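Local coordinates for protein carbohydrate deacetylase (Enterococcus faecalis, PDB 2I5I) that probably catalyses the magnesium-dependent deacetylation of acetylated carbohydrates during oligosaccharide breakdown, at residues A[66-71]-A[129-134]. Sequence-based numbering, arbitrary orientation.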
loop_
_atom_site.group_PDB
_atom_site.type_symbol
_atom_site.label_atom_id
_atom_site.label_comp_id
_atom_site.label_asym_id
_atom_site.label_seq_id
_atom_site.Cartn_x
_atom_site.Cartn_y
_atom_site.Cartn_z
ATOM N N THR A 66 -16.953 -1.836 26.955
ATOM C CA THR A 66 -16.998 -0.899 28.053
ATOM C C THR A 66 -18.414 -0.522 28.494
ATOM O O THR A 66 -19.388 -0.538 27.736
ATOM C CB THR A 66 -16.236 0.412 27.700
ATOM O OG1 THR A 66 -16.131 1.229 28.869
ATOM C CG2 THR A 66 -16.989 1.168 26.637
ATOM N N LEU A 67 -18.480 -0.189 29.775
ATOM C CA LEU A 67 -19.628 0.407 30.409
ATOM C C LEU A 67 -19.253 1.684 31.157
ATOM O O LEU A 67 -20.114 2.317 31.755
ATOM C CB LEU A 67 -20.267 -0.563 31.417
ATOM C CG LEU A 67 -20.954 -1.785 30.809
ATOM C CD1 LEU A 67 -21.449 -2.732 31.896
ATOM C CD2 LEU A 67 -22.106 -1.384 29.905
ATOM N N THR A 68 -17.970 2.065 31.134
ATOM C CA THR A 68 -17.491 3.085 32.064
ATOM C C THR A 68 -16.491 4.043 31.424
ATOM O O THR A 68 -15.792 4.769 32.126
ATOM C CB THR A 68 -16.793 2.411 33.274
ATOM O OG1 THR A 68 -15.650 1.695 32.787
ATOM C CG2 THR A 68 -17.665 1.374 33.959
ATOM N N LEU A 69 -16.387 4.047 30.097
ATOM C CA LEU A 69 -15.374 4.873 29.435
ATOM C C LEU A 69 -15.685 6.351 29.698
ATOM O O LEU A 69 -16.736 6.876 29.334
ATOM C CB LEU A 69 -15.276 4.592 27.955
ATOM C CG LEU A 69 -14.232 5.307 27.098
ATOM C CD1 LEU A 69 -12.821 4.866 27.438
ATOM C CD2 LEU A 69 -14.486 5.052 25.616
ATOM N N ASN A 70 -14.724 6.991 30.352
ATOM C CA ASN A 70 -14.816 8.398 30.670
ATOM C C ASN A 70 -15.074 9.196 29.395
ATOM O O ASN A 70 -14.398 9.013 28.397
ATOM C CB ASN A 70 -13.552 8.834 31.406
ATOM C CG ASN A 70 -13.576 10.266 31.879
ATOM O OD1 ASN A 70 -12.640 10.978 31.514
ATOM N ND2 ASN A 70 -14.551 10.722 32.653
ATOM N N GLN A 71 -16.082 10.042 29.453
ATOM C CA GLN A 71 -16.438 11.064 28.494
ATOM C C GLN A 71 -16.931 10.497 27.178
ATOM O O GLN A 71 -16.904 11.133 26.123
ATOM C CB GLN A 71 -15.240 11.994 28.269
ATOM C CG GLN A 71 -14.971 12.869 29.505
ATOM C CD GLN A 71 -13.653 13.612 29.321
ATOM O OE1 GLN A 71 -12.738 13.454 30.140
ATOM N NE2 GLN A 71 -13.577 14.346 28.231
ATOM N N SER A 129 -12.525 -6.318 28.462
ATOM C CA SER A 129 -13.287 -5.128 28.794
ATOM C C SER A 129 -12.454 -4.089 29.540
ATOM O O SER A 129 -11.578 -4.423 30.359
ATOM C CB SER A 129 -14.477 -5.483 29.728
ATOM O OG SER A 129 -13.752 -5.727 30.934
ATOM N N HIS A 130 -12.806 -2.849 29.232
ATOM C CA HIS A 130 -12.290 -1.658 29.883
ATOM C C HIS A 130 -12.625 -1.707 31.364
ATOM O O HIS A 130 -13.777 -2.025 31.689
ATOM C CB HIS A 130 -12.918 -0.426 29.251
ATOM C CG HIS A 130 -12.389 0.885 29.730
ATOM N ND1 HIS A 130 -11.082 1.274 29.547
ATOM C CD2 HIS A 130 -13.000 1.905 30.377
ATOM C CE1 HIS A 130 -10.901 2.481 30.069
ATOM N NE2 HIS A 130 -12.052 2.887 30.580
ATOM N N HIS A 131 -11.653 -1.437 32.211
ATOM C CA HIS A 131 -11.845 -1.476 33.654
ATOM C C HIS A 131 -12.220 -2.874 34.143
ATOM O O HIS A 131 -12.745 -2.990 35.259
ATOM C CB HIS A 131 -12.938 -0.482 34.061
ATOM C CG HIS A 131 -12.492 0.948 33.887
ATOM N ND1 HIS A 131 -13.346 2.013 34.044
ATOM C CD2 HIS A 131 -11.287 1.482 33.560
ATOM C CE1 HIS A 131 -12.691 3.139 33.828
ATOM N NE2 HIS A 131 -11.427 2.855 33.534
ATOM N N ASN A 132 -11.964 -3.883 33.316
ATOM C CA ASN A 132 -12.326 -5.263 33.633
ATOM C C ASN A 132 -13.749 -5.378 34.169
ATOM O O ASN A 132 -13.966 -6.124 35.139
ATOM C CB ASN A 132 -11.371 -5.882 34.656
ATOM C CG ASN A 132 -11.355 -7.400 34.576
ATOM O OD1 ASN A 132 -11.541 -7.974 33.507
ATOM N ND2 ASN A 132 -11.128 -8.040 35.715
ATOM N N VAL A 133 -14.705 -4.668 33.570
ATOM C CA VAL A 133 -16.076 -4.699 34.068
ATOM C C VAL A 133 -16.809 -6.029 33.891
ATOM O O VAL A 133 -17.769 -6.247 34.655
ATOM C CB VAL A 133 -16.914 -3.550 33.443
ATOM C CG1 VAL A 133 -16.402 -2.219 34.009
ATOM C CG2 VAL A 133 -16.910 -3.564 31.930
ATOM N N HIS A 134 -16.535 -6.952 33.015
ATOM C CA HIS A 134 -16.930 -8.315 32.769
ATOM C C HIS A 134 -16.440 -9.237 33.883
ATOM O O HIS A 134 -16.873 -10.390 33.941
ATOM C CB HIS A 134 -16.442 -8.850 31.433
ATOM C CG HIS A 134 -15.137 -9.494 31.208
ATOM N ND1 HIS A 134 -13.949 -8.812 31.076
ATOM C CD2 HIS A 134 -14.791 -10.803 31.038
ATOM C CE1 HIS A 134 -12.952 -9.647 30.864
ATOM N NE2 HIS A 134 -13.433 -10.879 30.832
HETATM O O HOH W 1 -15.946 -0.429 31.067
HETATM O O HOH W 2 -11.912 5.452 30.902
#
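T66 and H130 lie side by side where two neighbouring parallel strands, 60-65 and 127-129, give way to loops, a worked example of how strand ends in an alpha/beta fold are tied together around a histidine predicted to bind magnesium. The T66 hydroxyl, set anti to the backbone N (chi1 -171°), brings OG1 within 3.5 Å of CD2 of H130. L67 takes part mainly through its backbone: its N donates to a water oxygen 2.9 Å away, and that water donates in turn to O of H130. The same water is hydrogen-bonded to OG1 of T68, linking both loops at three points. That OG1 also accepts a weak hydrogen bond from ND1 of H131, 2.6 Å long but bent to 118°. The T68 and V133 side chains run past one another in opposite senses, CG2 of T68 meeting CG1 of V133 at 3.8 Å; F97 of helix 94-97 touches both. L69 crosses the H130 side chain at about a right angle and lays CD1 over one face of the imidazole, a CH-pi contact 4.1 Å from the ring centroid, while CD2 of H131 lies near the rim of the opposite face. At N70 the backbone N donates to a second water, whose oxygen is hydrogen-bonded to NE2 of H130 at 2.6 Å. The donor atoms of D13, H64 and H130 face one point, without modelled metal, that may be the magnesium site. Aliphatic contact on one face and H131 near the rim of the other would limit tilting of the ring, consistent with a ligand held ready for the metal.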